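Local coordinates for protein aeromonas extracellular serine protease (Aeromonas sobria, PDB 3WQB) that cleaves peptide bonds after two consecutive basic residues, one of them lysine, as a secreted, calcium-binding serine protease of the kexin/furin group of subtilases, at residues A[254-262]-A[334-342]; A[273-281]-A[408-417]. The protein carries 1 engineered substitution. All coordinates share one frame; numbering follows the deposited sequence.

Overall arrangement
Interactions 1 and 2 lie side by side at the parallel sheet of the subtilisin domain, their centres about 10 Å apart. They share this six-stranded sheet. Strand 255-261 belongs to interaction 1 and its neighbour, the outermost strand 277-282, to interaction 2. Helix 335-352 packs on strand 255-261, and segment 408-417, mostly loop, runs beside strand 277-282. Along the chain the segments alternate: 254-262, 273-281, 334-342, 408-417. The contacts are tied directly by a probable hydrogen bond between S259 OG and T411 O and by another between L261 N and A281 O. Together they join the helix that carries the nucleophile position, here the engineered A336, to the sheet and its edge.

Interaction 1. Residues A[254-262]-A[334-342]; sequences WNLVVSALN and GTASATPST. Engineered in segment 334-342: A336 (natural residue Ser).
Strand 255-261 and the first turns of helix 335-352 (residues 335-342) pass with their axes 6.8 Å apart at closest approach and an angle of 114° between their directions, and V258 and A260 face the helix. V258 carries much of the contact through both methyls. Its CG1 stands beside the backbone N, anti to the carbonyl carbon (chi1 -59°), which leaves CG2 between the two. V258 CG2 reaches the helix backbone at A338 and lies 3.5 Å from the hydroxyl T339 OG1. V258 CG1 lies 3.4 Å from T342 OG1, and these two side chains slide past each other in opposite directions. The V258 and T339 side chains cross at about a right angle. A338 CB sits over the strand backbone, 3.4 Å from S259 O and 4.1 Å from A260 CB. T335 offers its methyl CG2 to the same backbone, 3.8 Å from A260 N. This helix-on-sheet packing belongs to the subtilase alpha/beta core. The predicted charge-relay serine position, replaced here by the engineered A336, is the second residue of the helix, after the N-cap G334 and T335. The A336 CB points away from the strand. H115 and D78, predicted to complete the relay, lie near G334 and T339. The hydroxyls that meet V258 donate within their own helix: T339 OG1 to T335 O at 2.8 Å, and T342 OG1 to A338 O at 3.0 Å. In each case the backbone N of the same threonine reaches that carbonyl from the opposite face. Two donors therefore grip each oxygen, while the valine touches hydroxyls already in use.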
loop_
_atom_site.group_PDB
_atom_site.type_symbol
_atom_site.label_atom_id
_atom_site.label_comp_id
_atom_site.label_asym_id
_atom_site.label_seq_id
_atom_site.Cartn_x
_atom_site.Cartn_y
_atom_site.Cartn_z
ATOM N N TRP A 254 3.043 9.120 5.020
ATOM C CA TRP A 254 4.339 8.496 5.329
ATOM C C TRP A 254 4.589 7.284 4.444
ATOM O O TRP A 254 5.739 7.009 4.085
ATOM C CB TRP A 254 4.438 8.133 6.817
ATOM C CG TRP A 254 3.949 9.269 7.659
ATOM C CD1 TRP A 254 2.826 9.290 8.429
ATOM C CD2 TRP A 254 4.506 10.596 7.720
ATOM N NE1 TRP A 254 2.671 10.535 9.009
ATOM C CE2 TRP A 254 3.681 11.356 8.579
ATOM C CE3 TRP A 254 5.636 11.209 7.145
ATOM C CZ2 TRP A 254 3.946 12.706 8.875
ATOM C CZ3 TRP A 254 5.906 12.549 7.457
ATOM C CH2 TRP A 254 5.060 13.275 8.304
ATOM N N ASN A 255 3.522 6.583 4.048
ATOM C CA ASN A 255 3.647 5.496 3.092
ATOM C C ASN A 255 3.811 6.025 1.683
ATOM O O ASN A 255 2.991 6.837 1.224
ATOM C CB ASN A 255 2.400 4.619 3.137
ATOM C CG ASN A 255 2.423 3.635 4.266
ATOM O OD1 ASN A 255 3.485 3.133 4.630
ATOM N ND2 ASN A 255 1.247 3.329 4.826
ATOM N N LEU A 256 4.868 5.569 1.011
ATOM C CA LEU A 256 5.022 5.768 -0.420
ATOM C C LEU A 256 4.312 4.587 -1.085
ATOM O O LEU A 256 4.808 3.454 -1.039
ATOM C CB LEU A 256 6.512 5.800 -0.789
ATOM C CG LEU A 256 6.900 6.300 -2.189
ATOM C CD1 LEU A 256 8.394 6.551 -2.279
ATOM C CD2 LEU A 256 6.467 5.305 -3.259
ATOM N N VAL A 257 3.153 4.854 -1.676
ATOM C CA VAL A 257 2.290 3.794 -2.208
ATOM C C VAL A 257 2.604 3.534 -3.679
ATOM O O VAL A 257 2.712 4.473 -4.471
ATOM C CB VAL A 257 0.798 4.119 -1.998
ATOM C CG1 VAL A 257 -0.065 2.956 -2.443
ATOM C CG2 VAL A 257 0.503 4.418 -0.528
ATOM N N VAL A 258 2.772 2.255 -4.039
ATOM C CA VAL A 258 3.205 1.903 -5.396
ATOM C C VAL A 258 2.265 0.960 -6.113
ATOM O O VAL A 258 1.742 0.011 -5.522
ATOM C CB VAL A 258 4.646 1.330 -5.431
ATOM C CG1 VAL A 258 5.629 2.331 -4.871
ATOM C CG2 VAL A 258 4.744 0.024 -4.678
ATOM N N SER A 259 2.068 1.237 -7.394
ATOM C CA SER A 259 1.362 0.324 -8.282
ATOM C C SER A 259 2.358 -0.560 -9.046
ATOM O O SER A 259 3.561 -0.283 -9.082
ATOM C CB SER A 259 0.504 1.113 -9.256
ATOM O OG SER A 259 1.300 1.929 -10.099
ATOM N N ALA A 260 1.843 -1.626 -9.658
ATOM C CA ALA A 260 2.682 -2.596 -10.338
ATOM C C ALA A 260 2.592 -2.448 -11.851
ATOM O O ALA A 260 1.498 -2.271 -12.423
ATOM C CB ALA A 260 2.277 -4.005 -9.950
ATOM N N LEU A 261 3.757 -2.571 -12.485
ATOM C CA LEU A 261 3.920 -2.533 -13.939
ATOM C C LEU A 261 4.368 -3.904 -14.442
ATOM O O LEU A 261 5.147 -4.591 -13.777
ATOM C CB LEU A 261 5.003 -1.498 -14.298
ATOM C CG LEU A 261 5.218 -1.229 -15.789
ATOM C CD1 LEU A 261 4.700 0.158 -16.142
ATOM C CD2 LEU A 261 6.688 -1.385 -16.169
ATOM N N ASN A 262 3.875 -4.300 -15.616
ATOM C CA ASN A 262 4.322 -5.561 -16.221
ATOM C C ASN A 262 5.446 -5.374 -17.239
ATOM O O ASN A 262 5.873 -4.246 -17.521
ATOM C CB ASN A 262 3.155 -6.379 -16.784
ATOM C CG ASN A 262 2.506 -5.747 -17.995
ATOM O OD1 ASN A 262 3.141 -5.014 -18.756
ATOM N ND2 ASN A 262 1.238 -6.076 -18.211
ATOM N N GLY A 334 2.822 -9.088 -8.165
ATOM C CA GLY A 334 1.944 -8.257 -7.367
ATOM C C GLY A 334 2.495 -6.887 -7.047
ATOM O O GLY A 334 3.656 -6.564 -7.338
ATOM N N THR A 335 1.642 -6.069 -6.450
ATOM C CA THR A 335 2.151 -4.857 -5.839
ATOM C C THR A 335 3.121 -5.229 -4.715
ATOM O O THR A 335 3.949 -4.404 -4.320
ATOM C CB THR A 335 1.041 -3.885 -5.408
ATOM O OG1 THR A 335 0.103 -4.547 -4.547
ATOM C CG2 THR A 335 0.336 -3.306 -6.623
ATOM N N ALA A 336 3.063 -6.478 -4.238
ATOM C CA ALA A 336 4.090 -6.972 -3.296
ATOM C C ALA A 336 5.468 -7.117 -3.910
ATOM O O ALA A 336 6.434 -7.303 -3.170
ATOM C CB ALA A 336 3.719 -8.286 -2.692
ATOM N N SER A 337 5.555 -7.082 -5.240
ATOM C CA SER A 337 6.833 -7.036 -5.959
ATOM C C SER A 337 7.211 -5.614 -6.362
ATOM O O SER A 337 8.384 -5.267 -6.390
ATOM C CB SER A 337 6.769 -7.939 -7.190
ATOM O OG SER A 337 6.799 -9.301 -6.799
ATOM N N ALA A 338 6.212 -4.791 -6.674
ATOM C CA ALA A 338 6.455 -3.375 -6.935
ATOM C C ALA A 338 7.054 -2.694 -5.704
ATOM O O ALA A 338 7.910 -1.811 -5.820
ATOM C CB ALA A 338 5.181 -2.693 -7.354
ATOM N N THR A 339 6.608 -3.139 -4.532
ATOM C CA THR A 339 7.058 -2.571 -3.270
ATOM C C THR A 339 8.566 -2.784 -3.055
ATOM O O THR A 339 9.281 -1.796 -2.872
ATOM C CB THR A 339 6.161 -3.073 -2.104
ATOM O OG1 THR A 339 4.814 -2.644 -2.343
ATOM C CG2 THR A 339 6.617 -2.506 -0.779
ATOM N N PRO A 340 9.069 -4.047 -3.116
ATOM C CA PRO A 340 10.525 -4.227 -2.970
ATOM C C PRO A 340 11.321 -3.665 -4.147
ATOM O O PRO A 340 12.477 -3.308 -3.976
ATOM C CB PRO A 340 10.694 -5.753 -2.864
ATOM C CG PRO A 340 9.450 -6.323 -3.484
ATOM C CD PRO A 340 8.369 -5.342 -3.068
ATOM N N SER A 341 10.711 -3.588 -5.326
ATOM C CA SER A 341 11.363 -2.888 -6.438
ATOM C C SER A 341 11.664 -1.435 -6.071
ATOM O O SER A 341 12.739 -0.924 -6.365
ATOM C CB SER A 341 10.521 -2.985 -7.706
ATOM O OG SER A 341 10.451 -4.328 -8.153
ATOM N N THR A 342 10.709 -0.801 -5.404
ATOM C CA THR A 342 10.852 0.567 -4.933
ATOM C C THR A 342 11.785 0.657 -3.721
ATOM O O THR A 342 12.605 1.569 -3.649
ATOM C CB THR A 342 9.465 1.164 -4.631
ATOM O OG1 THR A 342 8.652 1.050 -5.807
ATOM C CG2 THR A 342 9.555 2.623 -4.220
#

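Interaction 2. Residues A[273-281]-A[408-417]; sequences VGSNIFLSA and FSPTYGFGLI
F278 holds CG anti to its backbone N (chi1 -165°), while F414 holds CG beside its own N (chi1 -65°), and these torsions bring the two rings together. They form a T-shaped pair. The edge of F414 points at the face of F278, with centroids 5.1 Å apart and planes at 73°. The same residues are joined by their backbones: F414 N donates to F278 O at 2.9 Å in an almost straight bond, from above the carbonyl plane. F408 CD1 lies over the centre of one face of the F414 ring. The edge of F408 meets I277 O, 3.2 Å from F408 CE1 and near the ring plane. I277 O takes its hydrogen bond from N536 ND2.

G413 CA sits against F278 O, and with no side chain here the backbones come close. Its positive phi belongs to the type II' turn from Y412 to G415. Further along, S280 N donates to G415 O at 3.0 Å, and I417 N donates back to S280 O at 3.2 Å, nearly in line with the carbonyl bond. I417 CD1 packs on A281 CB, and I417 CG1 meets L279 CD1. At the other end G274 N bonds P410 O at 3.0 Å. I277 CG1 lies 3.3 Å from P410 O, and V273 packs beside T411, the two side chains pointing the same way. Y412 presents a ring edge to S280, while its OH bonds D373 outside the contact.

The loop thus follows strand 277-282 with scattered backbone bonds, including a single bridge at S280 and L416. This closes the edge of the parallel subtilisin-type sheet, just ahead of helix 419-426.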
loop_
_atom_site.group_PDB
_atom_site.type_symbol
_atom_site.label_atom_id
_atom_site.label_comp_id
_atom_site.label_asym_id
_atom_site.label_seq_id
_atom_site.Cartn_x
_atom_site.Cartn_y
_atom_site.Cartn_z
ATOM N N VAL A 273 -5.132 1.103 -8.208
ATOM C CA VAL A 273 -4.699 2.416 -8.685
ATOM C C VAL A 273 -5.491 3.478 -7.951
ATOM O O VAL A 273 -6.509 3.176 -7.325
ATOM C CB VAL A 273 -4.894 2.584 -10.224
ATOM C CG1 VAL A 273 -4.092 1.532 -10.986
ATOM C CG2 VAL A 273 -6.374 2.536 -10.632
ATOM N N GLY A 274 -5.016 4.720 -8.002
ATOM C CA GLY A 274 -5.713 5.820 -7.337
ATOM C C GLY A 274 -4.843 7.054 -7.206
ATOM O O GLY A 274 -3.663 7.043 -7.558
ATOM N N SER A 275 -5.441 8.129 -6.707
ATOM C CA SER A 275 -4.747 9.415 -6.606
ATOM C C SER A 275 -3.585 9.410 -5.623
ATOM O O SER A 275 -2.748 10.326 -5.635
ATOM C CB SER A 275 -5.723 10.524 -6.249
ATOM O OG SER A 275 -6.315 10.303 -4.981
ATOM N N ASN A 276 -3.551 8.389 -4.765
ATOM C CA ASN A 276 -2.483 8.238 -3.775
ATOM C C ASN A 276 -1.312 7.373 -4.207
ATOM O O ASN A 276 -0.379 7.206 -3.441
ATOM C CB ASN A 276 -3.036 7.728 -2.447
ATOM C CG ASN A 276 -3.708 6.385 -2.564
ATOM O OD1 ASN A 276 -4.371 6.089 -3.560
ATOM N ND2 ASN A 276 -3.585 5.578 -1.519
ATOM N N ILE A 277 -1.334 6.865 -5.435
ATOM C CA ILE A 277 -0.152 6.199 -6.004
ATOM C C ILE A 277 0.939 7.253 -6.173
ATOM O O ILE A 277 0.675 8.350 -6.670
ATOM C CB ILE A 277 -0.472 5.532 -7.363
ATOM C CG1 ILE A 277 -1.580 4.479 -7.210
ATOM C CG2 ILE A 277 0.783 4.913 -7.993
ATOM C CD1 ILE A 277 -1.283 3.349 -6.207
ATOM N N PHE A 278 2.156 6.928 -5.745
ATOM C CA PHE A 278 3.285 7.829 -5.926
ATOM C C PHE A 278 4.119 7.444 -7.146
ATOM O O PHE A 278 4.513 8.312 -7.935
ATOM C CB PHE A 278 4.155 7.876 -4.662
ATOM C CG PHE A 278 5.120 9.030 -4.637
ATOM C CD1 PHE A 278 4.687 10.285 -4.240
ATOM C CD2 PHE A 278 6.446 8.871 -5.038
ATOM C CE1 PHE A 278 5.562 11.369 -4.229
ATOM C CE2 PHE A 278 7.333 9.957 -5.025
ATOM C CZ PHE A 278 6.877 11.202 -4.633
ATOM N N LEU A 279 4.370 6.145 -7.311
ATOM C CA LEU A 279 5.185 5.623 -8.403
ATOM C C LEU A 279 4.653 4.270 -8.859
ATOM O O LEU A 279 3.979 3.550 -8.097
ATOM C CB LEU A 279 6.647 5.448 -7.955
ATOM C CG LEU A 279 7.474 6.685 -7.640
ATOM C CD1 LEU A 279 8.655 6.291 -6.800
ATOM C CD2 LEU A 279 7.904 7.383 -8.927
ATOM N N SER A 280 4.998 3.931 -10.097
ATOM C CA SER A 280 4.867 2.586 -10.637
ATOM C C SER A 280 6.217 1.879 -10.543
ATOM O O SER A 280 7.267 2.475 -10.811
ATOM C CB SER A 280 4.448 2.680 -12.105
ATOM O OG SER A 280 4.360 1.405 -12.734
ATOM N N ALA A 281 6.200 0.609 -10.160
ATOM C CA ALA A 281 7.406 -0.194 -10.199
ATOM C C ALA A 281 7.078 -1.594 -10.675
ATOM O O ALA A 281 5.916 -1.962 -10.786
ATOM C CB ALA A 281 8.111 -0.182 -8.827
ATOM N N PHE A 408 1.195 13.350 -13.929
ATOM C CA PHE A 408 0.703 12.407 -12.926
ATOM C C PHE A 408 -0.466 11.613 -13.482
ATOM O O PHE A 408 -1.282 12.149 -14.232
ATOM C CB PHE A 408 0.254 13.157 -11.659
ATOM C CG PHE A 408 -0.210 12.242 -10.556
ATOM C CD1 PHE A 408 0.721 11.648 -9.707
ATOM C CD2 PHE A 408 -1.564 11.955 -10.375
ATOM C CE1 PHE A 408 0.320 10.774 -8.695
ATOM C CE2 PHE A 408 -1.983 11.079 -9.357
ATOM C CZ PHE A 408 -1.031 10.487 -8.519
ATOM N N SER A 409 -0.540 10.341 -13.098
ATOM C CA SER A 409 -1.722 9.530 -13.379
ATOM C C SER A 409 -2.040 8.668 -12.153
ATOM O O SER A 409 -1.134 8.276 -11.418
ATOM C CB SER A 409 -1.502 8.663 -14.619
ATOM O OG SER A 409 -0.456 7.721 -14.409
ATOM N N PRO A 410 -3.328 8.368 -11.920
ATOM C CA PRO A 410 -3.634 7.472 -10.806
ATOM C C PRO A 410 -3.126 6.046 -11.049
ATOM O O PRO A 410 -2.931 5.298 -10.095
ATOM C CB PRO A 410 -5.168 7.506 -10.732
ATOM C CG PRO A 410 -5.592 7.918 -12.102
ATOM C CD PRO A 410 -4.560 8.885 -12.553
ATOM N N THR A 411 -2.908 5.670 -12.310
ATOM C CA THR A 411 -2.386 4.337 -12.600
ATOM C C THR A 411 -0.895 4.209 -12.265
ATOM O O THR A 411 -0.482 3.225 -11.638
ATOM C CB THR A 411 -2.666 3.940 -14.062
ATOM O OG1 THR A 411 -4.079 3.893 -14.261
ATOM C CG2 THR A 411 -2.067 2.581 -14.378
ATOM N N TYR A 412 -0.100 5.184 -12.693
ATOM C CA TYR A 412 1.356 5.087 -12.608
ATOM C C TYR A 412 1.985 6.069 -11.620
ATOM O O TYR A 412 3.208 6.115 -11.492
ATOM C CB TYR A 412 1.968 5.274 -14.011
ATOM C CG TYR A 412 1.422 4.304 -15.025
ATOM C CD1 TYR A 412 1.794 2.963 -14.994
ATOM C CD2 TYR A 412 0.522 4.719 -15.996
ATOM C CE1 TYR A 412 1.287 2.064 -15.903
ATOM C CE2 TYR A 412 0.005 3.826 -16.914
ATOM C CZ TYR A 412 0.397 2.494 -16.859
ATOM O OH TYR A 412 -0.099 1.584 -17.763
ATOM N N GLY A 413 1.157 6.857 -10.932
ATOM C CA GLY A 413 1.680 7.946 -10.113
ATOM C C GLY A 413 2.451 8.916 -11.002
ATOM O O GLY A 413 1.984 9.310 -12.080
ATOM N N PHE A 414 3.642 9.298 -10.548
ATOM C CA PHE A 414 4.525 10.148 -11.338
ATOM C C PHE A 414 5.217 9.388 -12.470
ATOM O O PHE A 414 5.832 10.000 -13.347
ATOM C CB PHE A 414 5.530 10.867 -10.429
ATOM C CG PHE A 414 4.871 11.832 -9.495
ATOM C CD1 PHE A 414 4.724 11.532 -8.140
ATOM C CD2 PHE A 414 4.320 13.014 -9.985
ATOM C CE1 PHE A 414 4.069 12.417 -7.286
ATOM C CE2 PHE A 414 3.658 13.896 -9.144
ATOM C CZ PHE A 414 3.533 13.600 -7.797
ATOM N N GLY A 415 5.082 8.063 -12.464
ATOM C CA GLY A 415 5.621 7.233 -13.528
ATOM C C GLY A 415 6.429 6.053 -13.041
ATOM O O GLY A 415 6.516 5.776 -11.837
ATOM N N LEU A 416 7.029 5.351 -13.998
ATOM C CA LEU A 416 7.875 4.213 -13.689
ATOM C C LEU A 416 9.243 4.672 -13.193
ATOM O O LEU A 416 9.890 5.519 -13.807
ATOM C CB LEU A 416 8.028 3.330 -14.927
ATOM C CG LEU A 416 9.054 2.198 -14.899
ATOM C CD1 LEU A 416 8.714 1.171 -13.834
ATOM C CD2 LEU A 416 9.179 1.550 -16.271
ATOM N N ILE A 417 9.683 4.095 -12.084
ATOM C CA ILE A 417 11.001 4.400 -11.527
ATOM C C ILE A 417 12.100 4.357 -12.593
ATOM O O ILE A 417 12.171 3.416 -13.392
ATOM C CB ILE A 417 11.337 3.428 -10.398
ATOM C CG1 ILE A 417 10.404 3.685 -9.209
ATOM C CG2 ILE A 417 12.802 3.552 -9.986
ATOM C CD1 ILE A 417 10.570 2.699 -8.061
#